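Local atomic coordinates of putative malic enzyme ((S)-malate:NAD+ oxidoreductase (decarboxylating)) (Streptococcus pyogenes, PDB entry 2A9F), a protein that probably catalyses the NAD-dependent oxidative decarboxylation of (S)-malate with the help of a divalent magnesium or manganese ion. Residues H165-V170 with I319-A324; V171-F176 with K350-L355; P326-G331 with E373-I378. All blocks are in the same frame, centred on the assembly; numbering follows the deposited sequence.

Contact 1: residues H165-V170 with I319-A324; sequences HGTAIV and INNVLA
Val-170 sets its two methyl groups against the loop 319-324, CG1 toward Ile-319 and CG2 toward Asn-320 O and Ala-324. CG1 is anti to the Val-170 backbone nitrogen (chi1 179°) and lies 3.6 Å from Ile-319 CG2, with Leu-323 CD1 at 4.2 Å. CG2 of Val-170 rests 3.5 Å from the backbone oxygen Asn-320 O and 4.0 Å from Ala-324 CB. The same Ile-319 CG2 methyl also reaches back to the helix, 3.6 Å from Thr-167 O, while Thr-167 CG2 approaches the Ile-319 carbonyl. One turn earlier, where Gly-166 has no side chain, the Asn-321 side chain packs close to the helix backbone.

Behind this shell, Ala-324 is the N-cap residue of helix 325-335, and Ile-169 and Leu-323 carry the apolar surface on to helix 342-354. The Asn-321 side chain is about 5 Å from bound magnesium and about 4 Å from the predicted proton acceptor Lys-95, and Asn-320 is predicted to bind (S)-malate. Contacts between the segments are mostly apolar and non-directional, consistent with a fit by shape here, while backbone hydrogen bonding of Ile-319 to Thr-310, on the outermost strand 307-310, anchors the loop from outside.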
ATOM      1  N   HIS A 165      19.407   7.615  -9.444  1.00 67.15           N
ATOM      2  CA  HIS A 165      19.636   9.024  -9.149  1.00 67.54           C
ATOM      3  C   HIS A 165      20.063   9.245  -7.706  1.00 66.28           C
ATOM      4  O   HIS A 165      20.602  10.297  -7.376  1.00 66.07           O
ATOM      5  CB  HIS A 165      18.369   9.839  -9.419  1.00 68.37           C
ATOM      6  CG  HIS A 165      17.994   9.905 -10.865  1.00 70.17           C
ATOM      7  ND1 HIS A 165      17.512   8.815 -11.558  1.00 70.57           N
ATOM      8  CD2 HIS A 165      18.053  10.924 -11.753  1.00 69.27           C
ATOM      9  CE1 HIS A 165      17.292   9.162 -12.814  1.00 71.39           C
ATOM     10  NE2 HIS A 165      17.612  10.437 -12.959  1.00 69.87           N
ATOM     11  N   GLY A 166      19.817   8.250  -6.859  1.00 64.59           N
ATOM     12  CA  GLY A 166      20.166   8.351  -5.452  1.00 62.88           C
ATOM     13  C   GLY A 166      21.634   8.618  -5.167  1.00 61.72           C
ATOM     14  O   GLY A 166      21.989   9.679  -4.657  1.00 62.12           O
ATOM     15  N   THR A 167      22.493   7.655  -5.478  1.00 60.15           N
ATOM     16  CA  THR A 167      23.912   7.831  -5.233  1.00 59.29           C
ATOM     17  C   THR A 167      24.440   8.960  -6.093  1.00 58.16           C
ATOM     18  O   THR A 167      25.403   9.626  -5.729  1.00 56.81           O
ATOM     19  CB  THR A 167      24.702   6.554  -5.547  1.00 60.82           C
ATOM     20  OG1 THR A 167      24.453   6.154  -6.902  1.00 61.53           O
ATOM     21  CG2 THR A 167      24.296   5.447  -4.594  1.00 62.11           C
ATOM     22  N   ALA A 168      23.800   9.166  -7.239  1.00 58.58           N
ATOM     23  CA  ALA A 168      24.189  10.221  -8.159  1.00 58.62           C
ATOM     24  C   ALA A 168      24.158  11.549  -7.420  1.00 57.99           C
ATOM     25  O   ALA A 168      25.112  12.330  -7.478  1.00 58.74           O
ATOM     26  CB  ALA A 168      23.237  10.266  -9.342  1.00 57.61           C
ATOM     27  N   ILE A 169      23.057  11.788  -6.717  1.00 56.50           N
ATOM     28  CA  ILE A 169      22.867  13.018  -5.953  1.00 54.85           C
ATOM     29  C   ILE A 169      23.864  13.130  -4.811  1.00 54.33           C
ATOM     30  O   ILE A 169      24.214  14.231  -4.395  1.00 54.80           O
ATOM     31  CB  ILE A 169      21.464  13.090  -5.340  1.00 53.94           C
ATOM     32  CG1 ILE A 169      20.411  12.902  -6.420  1.00 54.70           C
ATOM     33  CG2 ILE A 169      21.269  14.423  -4.672  1.00 55.00           C
ATOM     34  CD1 ILE A 169      19.096  12.425  -5.881  1.00 55.34           C
ATOM     35  N   VAL A 170      24.313  11.995  -4.291  1.00 52.26           N
ATOM     36  CA  VAL A 170      25.265  12.033  -3.199  1.00 52.83           C
ATOM     37  C   VAL A 170      26.666  12.193  -3.757  1.00 52.43           C
ATOM     38  O   VAL A 170      27.555  12.740  -3.101  1.00 52.05           O
ATOM     39  CB  VAL A 170      25.173  10.764  -2.335  1.00 53.00           C
ATOM     40  CG1 VAL A 170      26.193  10.820  -1.205  1.00 51.35           C
ATOM     41  CG2 VAL A 170      23.770  10.640  -1.773  1.00 52.76           C
ATOM     42  N   ILE A 319      29.529   6.888  -0.283  1.00 59.31           N
ATOM     43  CA  ILE A 319      28.483   7.616  -0.979  1.00 57.66           C
ATOM     44  C   ILE A 319      27.246   6.755  -0.856  1.00 56.81           C
ATOM     45  O   ILE A 319      27.046   5.837  -1.650  1.00 56.27           O
ATOM     46  CB  ILE A 319      28.841   7.797  -2.482  1.00 57.48           C
ATOM     47  CG1 ILE A 319      29.969   8.816  -2.634  1.00 58.07           C
ATOM     48  CG2 ILE A 319      27.628   8.263  -3.266  1.00 56.45           C
ATOM     49  CD1 ILE A 319      31.228   8.447  -1.911  1.00 58.89           C
ATOM     50  N   ASN A 320      26.415   7.032   0.139  1.00 57.58           N
ATOM     51  CA  ASN A 320      25.219   6.213   0.308  1.00 57.00           C
ATOM     52  C   ASN A 320      23.894   6.937   0.151  1.00 54.35           C
ATOM     53  O   ASN A 320      23.707   8.067   0.616  1.00 53.15           O
ATOM     54  CB  ASN A 320      25.250   5.477   1.651  1.00 59.36           C
ATOM     55  CG  ASN A 320      25.421   6.416   2.827  1.00 61.28           C
ATOM     56  OD1 ASN A 320      26.395   7.168   2.900  1.00 62.80           O
ATOM     57  ND2 ASN A 320      24.476   6.374   3.758  1.00 61.90           N
ATOM     58  N   ASN A 321      22.995   6.233  -0.532  1.00 53.01           N
ATOM     59  CA  ASN A 321      21.636   6.650  -0.850  1.00 50.18           C
ATOM     60  C   ASN A 321      20.922   7.377   0.275  1.00 46.42           C
ATOM     61  O   ASN A 321      20.235   8.373   0.057  1.00 45.81           O
ATOM     62  CB  ASN A 321      20.805   5.417  -1.207  1.00 51.37           C
ATOM     63  CG  ASN A 321      20.275   5.474  -2.599  1.00 57.00           C
ATOM     64  OD1 ASN A 321      19.657   6.468  -2.983  1.00 62.73           O
ATOM     65  ND2 ASN A 321      20.512   4.414  -3.385  1.00 58.52           N
ATOM     66  N   VAL A 322      21.090   6.852   1.473  1.00 41.96           N
ATOM     67  CA  VAL A 322      20.434   7.372   2.652  1.00 42.96           C
ATOM     68  C   VAL A 322      20.357   8.892   2.811  1.00 42.53           C
ATOM     69  O   VAL A 322      19.305   9.420   3.151  1.00 43.08           O
ATOM     70  CB  VAL A 322      21.051   6.729   3.881  1.00 43.66           C
ATOM     71  CG1 VAL A 322      20.286   7.120   5.093  1.00 42.78           C
ATOM     72  CG2 VAL A 322      21.026   5.223   3.715  1.00 42.93           C
ATOM     73  N   LEU A 323      21.453   9.594   2.549  1.00 43.01           N
ATOM     74  CA  LEU A 323      21.479  11.058   2.664  1.00 41.10           C
ATOM     75  C   LEU A 323      20.634  11.776   1.617  1.00 41.20           C
ATOM     76  O   LEU A 323      20.612  13.002   1.590  1.00 40.04           O
ATOM     77  CB  LEU A 323      22.908  11.567   2.513  1.00 40.54           C
ATOM     78  CG  LEU A 323      23.927  10.940   3.446  1.00 41.54           C
ATOM     79  CD1 LEU A 323      25.319  11.179   2.902  1.00 42.54           C
ATOM     80  CD2 LEU A 323      23.754  11.531   4.831  1.00 41.60           C
ATOM     81  N   ALA A 324      19.950  11.032   0.750  1.00 39.99           N
ATOM     82  CA  ALA A 324      19.169  11.681  -0.288  1.00 39.38           C
ATOM     83  C   ALA A 324      17.682  11.379  -0.384  1.00 39.47           C
ATOM     84  O   ALA A 324      16.875  12.303  -0.408  1.00 39.69           O
ATOM     85  CB  ALA A 324      19.826  11.445  -1.654  1.00 34.53           C
TER

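Contact 2: residues V171-F176 with K350-L355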
ATOM      1  N   VAL A 171      26.863  11.716  -4.981  1.00 51.83           N
ATOM      2  CA  VAL A 171      28.158  11.846  -5.622  1.00 49.37           C
ATOM      3  C   VAL A 171      28.315  13.307  -6.018  1.00 47.98           C
ATOM      4  O   VAL A 171      29.395  13.886  -5.904  1.00 46.32           O
ATOM      5  CB  VAL A 171      28.262  10.950  -6.857  1.00 49.02           C
ATOM      6  CG1 VAL A 171      29.539  11.285  -7.645  1.00 47.16           C
ATOM      7  CG2 VAL A 171      28.287   9.478  -6.414  1.00 49.06           C
ATOM      8  N   LEU A 172      27.210  13.903  -6.447  1.00 46.37           N
ATOM      9  CA  LEU A 172      27.215  15.289  -6.845  1.00 46.15           C
ATOM     10  C   LEU A 172      27.502  16.164  -5.637  1.00 47.58           C
ATOM     11  O   LEU A 172      28.153  17.210  -5.753  1.00 48.71           O
ATOM     12  CB  LEU A 172      25.867  15.667  -7.458  1.00 43.05           C
ATOM     13  CG  LEU A 172      25.820  17.016  -8.176  1.00 43.65           C
ATOM     14  CD1 LEU A 172      27.010  17.134  -9.136  1.00 47.27           C
ATOM     15  CD2 LEU A 172      24.523  17.143  -8.939  1.00 43.63           C
ATOM     16  N   ALA A 173      27.031  15.740  -4.471  1.00 47.66           N
ATOM     17  CA  ALA A 173      27.252  16.528  -3.266  1.00 47.92           C
ATOM     18  C   ALA A 173      28.681  16.317  -2.817  1.00 48.11           C
ATOM     19  O   ALA A 173      29.323  17.237  -2.287  1.00 46.79           O
ATOM     20  CB  ALA A 173      26.284  16.108  -2.163  1.00 47.28           C
ATOM     21  N   ALA A 174      29.171  15.099  -3.046  1.00 46.29           N
ATOM     22  CA  ALA A 174      30.524  14.737  -2.662  1.00 45.71           C
ATOM     23  C   ALA A 174      31.576  15.506  -3.461  1.00 46.13           C
ATOM     24  O   ALA A 174      32.721  15.625  -3.032  1.00 44.59           O
ATOM     25  CB  ALA A 174      30.732  13.245  -2.829  1.00 45.22           C
ATOM     26  N   ILE A 175      31.215  16.025  -4.629  1.00 46.39           N
ATOM     27  CA  ILE A 175      32.214  16.770  -5.373  1.00 46.00           C
ATOM     28  C   ILE A 175      32.124  18.238  -4.960  1.00 46.84           C
ATOM     29  O   ILE A 175      33.147  18.889  -4.810  1.00 48.17           O
ATOM     30  CB  ILE A 175      32.090  16.617  -6.939  1.00 44.34           C
ATOM     31  CG1 ILE A 175      31.230  17.723  -7.530  1.00 43.75           C
ATOM     32  CG2 ILE A 175      31.525  15.255  -7.311  1.00 40.66           C
ATOM     33  CD1 ILE A 175      31.375  17.823  -9.027  1.00 46.19           C
ATOM     34  N   PHE A 176      30.916  18.757  -4.769  1.00 46.43           N
ATOM     35  CA  PHE A 176      30.777  20.148  -4.343  1.00 47.76           C
ATOM     36  C   PHE A 176      31.756  20.354  -3.181  1.00 48.34           C
ATOM     37  O   PHE A 176      32.472  21.365  -3.103  1.00 46.67           O
ATOM     38  CB  PHE A 176      29.359  20.427  -3.857  1.00 49.15           C
ATOM     39  CG  PHE A 176      28.353  20.558  -4.952  1.00 50.51           C
ATOM     40  CD1 PHE A 176      27.046  20.117  -4.760  1.00 51.58           C
ATOM     41  CD2 PHE A 176      28.694  21.143  -6.168  1.00 52.26           C
ATOM     42  CE1 PHE A 176      26.087  20.254  -5.762  1.00 52.55           C
ATOM     43  CE2 PHE A 176      27.743  21.286  -7.183  1.00 53.74           C
ATOM     44  CZ  PHE A 176      26.437  20.839  -6.980  1.00 53.92           C
ATOM     45  N   LYS A 350      23.309  20.223  -2.835  1.00 52.38           N
ATOM     46  CA  LYS A 350      23.911  21.344  -2.115  1.00 53.90           C
ATOM     47  C   LYS A 350      23.568  21.235  -0.636  1.00 53.28           C
ATOM     48  O   LYS A 350      24.441  21.381   0.219  1.00 52.33           O
ATOM     49  CB  LYS A 350      23.418  22.678  -2.678  1.00 56.31           C
ATOM     50  CG  LYS A 350      24.091  23.089  -3.982  1.00 58.53           C
ATOM     51  CD  LYS A 350      23.371  24.276  -4.615  1.00 61.05           C
ATOM     52  CE  LYS A 350      24.050  24.708  -5.913  1.00 61.63           C
ATOM     53  NZ  LYS A 350      23.304  25.796  -6.596  1.00 62.32           N
ATOM     54  N   GLY A 351      22.293  20.961  -0.355  1.00 52.84           N
ATOM     55  CA  GLY A 351      21.832  20.804   1.016  1.00 51.19           C
ATOM     56  C   GLY A 351      22.711  19.786   1.705  1.00 51.00           C
ATOM     57  O   GLY A 351      23.294  20.050   2.761  1.00 53.52           O
ATOM     58  N   ILE A 352      22.826  18.614   1.099  1.00 48.89           N
ATOM     59  CA  ILE A 352      23.672  17.578   1.659  1.00 46.12           C
ATOM     60  C   ILE A 352      25.064  18.175   1.881  1.00 46.45           C
ATOM     61  O   ILE A 352      25.685  17.966   2.928  1.00 45.14           O
ATOM     62  CB  ILE A 352      23.775  16.366   0.695  1.00 42.38           C
ATOM     63  CG1 ILE A 352      22.459  15.599   0.680  1.00 39.37           C
ATOM     64  CG2 ILE A 352      24.927  15.460   1.098  1.00 42.17           C
ATOM     65  CD1 ILE A 352      22.578  14.219   0.050  1.00 40.51           C
ATOM     66  N   ALA A 353      25.545  18.921   0.891  1.00 46.36           N
ATOM     67  CA  ALA A 353      26.866  19.542   0.977  1.00 49.06           C
ATOM     68  C   ALA A 353      26.996  20.462   2.186  1.00 48.12           C
ATOM     69  O   ALA A 353      27.991  20.415   2.888  1.00 44.42           O
ATOM     70  CB  ALA A 353      27.182  20.324  -0.318  1.00 51.27           C
ATOM     71  N   SER A 354      25.981  21.290   2.412  1.00 50.77           N
ATOM     72  CA  SER A 354      25.949  22.221   3.541  1.00 54.32           C
ATOM     73  C   SER A 354      26.228  21.600   4.918  1.00 57.67           C
ATOM     74  O   SER A 354      26.602  22.305   5.841  1.00 59.54           O
ATOM     75  CB  SER A 354      24.586  22.909   3.613  1.00 53.71           C
ATOM     76  OG  SER A 354      24.361  23.761   2.506  1.00 51.04           O
ATOM     77  N   LEU A 355      26.040  20.292   5.061  1.00 61.04           N
ATOM     78  CA  LEU A 355      26.241  19.637   6.350  1.00 64.31           C
ATOM     79  C   LEU A 355      27.670  19.281   6.733  1.00 66.35           C
ATOM     80  O   LEU A 355      27.895  18.515   7.674  1.00 66.26           O
ATOM     81  CB  LEU A 355      25.375  18.382   6.442  1.00 65.25           C
ATOM     82  CG  LEU A 355      23.897  18.570   6.793  1.00 66.07           C
ATOM     83  CD1 LEU A 355      23.166  19.287   5.668  1.00 66.35           C
ATOM     84  CD2 LEU A 355      23.277  17.208   7.038  1.00 67.75           C
TER
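Phe-176 and Ala-353 meet first through their beta carbons, with Phe-176 CB 4.2 Å from Ala-353 CB. From there the CG of Phe-176 swings to the side of its own backbone nitrogen, trans to the carbonyl carbon (chi1 -76°), and this carries the ring along the neighbouring helix toward Lys-350. CD1 is about equally far from Ala-353 CB and Lys-350 CG. CE1 makes the closest ring approach, 3.9 Å from Lys-350 CG and 4.0 Å from the backbone atom Lys-350 N; CZ, at the tip, is slightly farther from the same methylene, 4.4 Å from Lys-350 CG. Both Ala-353 CB and Lys-350 CG sit obliquely to the ring. One face of the ring is occupied from within its own helix by Leu-172 O, 3.2 Å above the plane and displaced toward the rim. Ile-346 and Ala-349, earlier on helix 342-354, also touch the Phe-176 side chain.

The two helices run in broadly the same direction, their axes inclined at 50° and 8.2 Å apart at closest approach. Both belong to the malic enzyme NAD-binding region, where helix 162-180 precedes strand 190-194 of the Rossmann-type sheet and Ala-174 and Ile-175 reach Phe-286 on strand 284-287.

At the crossing the small Ala-173 faces Ile-352, its CB 3.6 Å from Ile-352 CG2. That branch is anti to the Ile-352 backbone nitrogen and is the one that meets Ala-173, whereas the CG1 arm extends toward helix 373-379, where it meets Val-375. Lys-350 offers its aliphatic root to the phenylalanine; beyond CG its chain is extended and leads the ammonium group away from the interface. The backbone oxygen Lys-350 O accepts the helical bond from Ser-354 N, and Ser-354 OG adds a weak one.

Contact 3: residues P326-G331 with E373-I378; sequences PGIFRG and EGVAEI
Arg-330 touches Ala-376 through its aliphatic root and not through its flat guanidinium group. That group is engaged elsewhere: NH1 forms a salt bridge with Asp-334 OD1 and NH2 a hydrogen bond with Asn-66 OD1. The ring of Phe-329, on the same segment 326-331, points away from the interface and makes a T-shaped, edge-to-face pair with Phe-99. Arg-330 CG, trans to its backbone nitrogen (chi1 164°), comes to 3.6 Å from Ala-376 CB before bends at the next two torsions take the chain away.

Between the helices small side chains of 373-378 meet bare backbone of 326-331. Gly-327 and Gly-331, one turn apart in GxxxG spacing, form a shallow surface against which Val-375 and Ala-376 lie. The helix axes approach to 7.3 Å at an angle of 47°, and the CA atoms of Gly-331 and Ala-376 are 4.0 Å apart, evidence of the close crossing such spacing permits. Ala-376 CA also makes a bent CA-H...O contact with Gly-327 O, at 3.3 Å; this oxygen already accepts the intrahelical bond from Gly-331 N. Ala-376 CB lies over that same turn, 3.6 Å from Gly-331 N. Val-375 CG1 reaches 3.5 Å from Gly-327 CA and lies 4.4 Å from Ile-328 CG1. Val-375 and Ile-328 both continue onto Ala-348 of helix 342-354.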
ATOM      1  N   PRO A 326      15.407  10.489   1.706  1.00 36.84           N
ATOM      2  CA  PRO A 326      14.462  10.989   2.700  1.00 37.96           C
ATOM      3  C   PRO A 326      14.102  12.451   2.438  1.00 38.69           C
ATOM      4  O   PRO A 326      12.938  12.787   2.219  1.00 38.64           O
ATOM      5  CB  PRO A 326      15.214  10.802   4.014  1.00 39.01           C
ATOM      6  CG  PRO A 326      16.027   9.600   3.758  1.00 39.14           C
ATOM      7  CD  PRO A 326      16.554   9.846   2.361  1.00 37.80           C
ATOM      8  N   GLY A 327      15.113  13.308   2.442  1.00 39.40           N
ATOM      9  CA  GLY A 327      14.892  14.734   2.227  1.00 40.46           C
ATOM     10  C   GLY A 327      14.188  15.136   0.945  1.00 41.24           C
ATOM     11  O   GLY A 327      13.336  16.036   0.956  1.00 39.12           O
ATOM     12  N   ILE A 328      14.529  14.465  -0.156  1.00 41.97           N
ATOM     13  CA  ILE A 328      13.947  14.766  -1.455  1.00 44.29           C
ATOM     14  C   ILE A 328      12.440  14.571  -1.510  1.00 45.06           C
ATOM     15  O   ILE A 328      11.728  15.386  -2.106  1.00 45.27           O
ATOM     16  CB  ILE A 328      14.598  13.916  -2.558  1.00 48.73           C
ATOM     17  CG1 ILE A 328      16.115  14.080  -2.503  1.00 48.37           C
ATOM     18  CG2 ILE A 328      14.084  14.353  -3.934  1.00 49.64           C
ATOM     19  CD1 ILE A 328      16.831  13.240  -3.500  1.00 50.41           C
ATOM     20  N   PHE A 329      11.943  13.489  -0.915  1.00 45.51           N
ATOM     21  CA  PHE A 329      10.501  13.274  -0.919  1.00 46.23           C
ATOM     22  C   PHE A 329       9.839  14.145   0.134  1.00 44.94           C
ATOM     23  O   PHE A 329       8.705  14.595  -0.057  1.00 43.61           O
ATOM     24  CB  PHE A 329      10.128  11.814  -0.656  1.00 47.52           C
ATOM     25  CG  PHE A 329      10.232  10.931  -1.864  1.00 47.81           C
ATOM     26  CD1 PHE A 329      11.386  10.192  -2.108  1.00 46.83           C
ATOM     27  CD2 PHE A 329       9.164  10.816  -2.746  1.00 49.06           C
ATOM     28  CE1 PHE A 329      11.472   9.354  -3.197  1.00 45.74           C
ATOM     29  CE2 PHE A 329       9.242   9.975  -3.845  1.00 47.92           C
ATOM     30  CZ  PHE A 329      10.401   9.244  -4.069  1.00 46.75           C
ATOM     31  N   ARG A 330      10.532  14.379   1.247  1.00 44.89           N
ATOM     32  CA  ARG A 330       9.949  15.215   2.292  1.00 46.00           C
ATOM     33  C   ARG A 330       9.752  16.599   1.676  1.00 47.72           C
ATOM     34  O   ARG A 330       8.685  17.200   1.824  1.00 49.50           O
ATOM     35  CB  ARG A 330      10.858  15.287   3.529  1.00 45.40           C
ATOM     36  CG  ARG A 330      10.515  16.438   4.493  1.00 43.70           C
ATOM     37  CD  ARG A 330       9.007  16.568   4.718  1.00 41.77           C
ATOM     38  NE  ARG A 330       8.463  15.463   5.498  1.00 38.67           N
ATOM     39  CZ  ARG A 330       7.195  15.069   5.444  1.00 33.84           C
ATOM     40  NH1 ARG A 330       6.349  15.685   4.649  1.00 24.54           N
ATOM     41  NH2 ARG A 330       6.776  14.066   6.193  1.00 31.40           N
ATOM     42  N   GLY A 331      10.775  17.076   0.960  1.00 47.50           N
ATOM     43  CA  GLY A 331      10.698  18.370   0.305  1.00 46.34           C
ATOM     44  C   GLY A 331       9.653  18.388  -0.796  1.00 46.15           C
ATOM     45  O   GLY A 331       8.903  19.354  -0.941  1.00 46.56           O
ATOM     46  N   GLU A 373      16.130  17.502   7.036  1.00 59.30           N
ATOM     47  CA  GLU A 373      15.485  18.813   7.027  1.00 60.72           C
ATOM     48  C   GLU A 373      16.206  19.749   6.065  1.00 58.76           C
ATOM     49  O   GLU A 373      15.563  20.405   5.248  1.00 57.97           O
ATOM     50  CB  GLU A 373      15.470  19.435   8.439  1.00 65.79           C
ATOM     51  CG  GLU A 373      16.805  20.069   8.914  1.00 69.65           C
ATOM     52  CD  GLU A 373      16.633  21.013  10.117  1.00 72.58           C
ATOM     53  OE1 GLU A 373      17.652  21.556  10.614  1.00 71.51           O
ATOM     54  OE2 GLU A 373      15.475  21.209  10.562  1.00 72.55           O
ATOM     55  N   GLY A 374      17.538  19.803   6.172  1.00 56.44           N
ATOM     56  CA  GLY A 374      18.335  20.652   5.302  1.00 53.42           C
ATOM     57  C   GLY A 374      18.018  20.297   3.867  1.00 52.91           C
ATOM     58  O   GLY A 374      17.607  21.153   3.070  1.00 52.69           O
ATOM     59  N   VAL A 375      18.182  19.013   3.546  1.00 51.27           N
ATOM     60  CA  VAL A 375      17.917  18.506   2.211  1.00 49.53           C
ATOM     61  C   VAL A 375      16.537  18.897   1.729  1.00 50.52           C
ATOM     62  O   VAL A 375      16.397  19.422   0.636  1.00 50.59           O
ATOM     63  CB  VAL A 375      18.048  16.994   2.169  1.00 47.75           C
ATOM     64  CG1 VAL A 375      17.611  16.469   0.814  1.00 45.00           C
ATOM     65  CG2 VAL A 375      19.484  16.614   2.446  1.00 46.76           C
ATOM     66  N   ALA A 376      15.519  18.645   2.544  1.00 52.03           N
ATOM     67  CA  ALA A 376      14.150  19.002   2.173  1.00 52.36           C
ATOM     68  C   ALA A 376      14.000  20.519   2.040  1.00 53.30           C
ATOM     69  O   ALA A 376      13.182  21.010   1.251  1.00 51.30           O
ATOM     70  CB  ALA A 376      13.173  18.480   3.210  1.00 52.16           C
ATOM     71  N   GLU A 377      14.786  21.257   2.823  1.00 54.89           N
ATOM     72  CA  GLU A 377      14.731  22.713   2.779  1.00 56.65           C
ATOM     73  C   GLU A 377      15.153  23.160   1.393  1.00 56.66           C
ATOM     74  O   GLU A 377      14.470  23.954   0.755  1.00 55.04           O
ATOM     75  CB  GLU A 377      15.667  23.343   3.828  1.00 58.64           C
ATOM     76  CG  GLU A 377      14.950  24.120   4.934  1.00 60.55           C
ATOM     77  CD  GLU A 377      15.833  25.189   5.581  1.00 62.71           C
ATOM     78  OE1 GLU A 377      16.230  26.149   4.878  1.00 62.16           O
ATOM     79  OE2 GLU A 377      16.129  25.077   6.793  1.00 61.77           O
ATOM     80  N   ILE A 378      16.276  22.627   0.925  1.00 56.89           N
ATOM     81  CA  ILE A 378      16.790  22.991  -0.387  1.00 56.78           C
ATOM     82  C   ILE A 378      15.873  22.538  -1.509  1.00 56.02           C
ATOM     83  O   ILE A 378      15.642  23.290  -2.443  1.00 55.88           O
ATOM     84  CB  ILE A 378      18.192  22.395  -0.645  1.00 57.51           C
ATOM     85  CG1 ILE A 378      18.968  22.270   0.666  1.00 58.28           C
ATOM     86  CG2 ILE A 378      18.963  23.298  -1.588  1.00 59.14           C
ATOM     87  CD1 ILE A 378      19.103  23.570   1.446  1.00 61.03           C
TER

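Overall arrangement
All three contacts lie within the malic enzyme NAD-binding region. Contacts 1 and 3 are buried, whereas contact 2 is only partly so and ends at an exposed lysine. Contacts 1 and 2 use successive turns of helix 162-180; contact 2 alternates along the chain with both contact 1 and contact 3, and its Ile-352 meets both Val-170 of contact 1 and Val-375 of contact 3. Ile-169 and Ile-328 join contacts 1 and 3 through their CD1 atoms, 3.4 Å apart. Contact 1 sets branched side chains against a loop beside the metal; the others are helix crossings, alanine and aromatic in contact 2, glycine against alanine and valine, with closer axes, in contact 3.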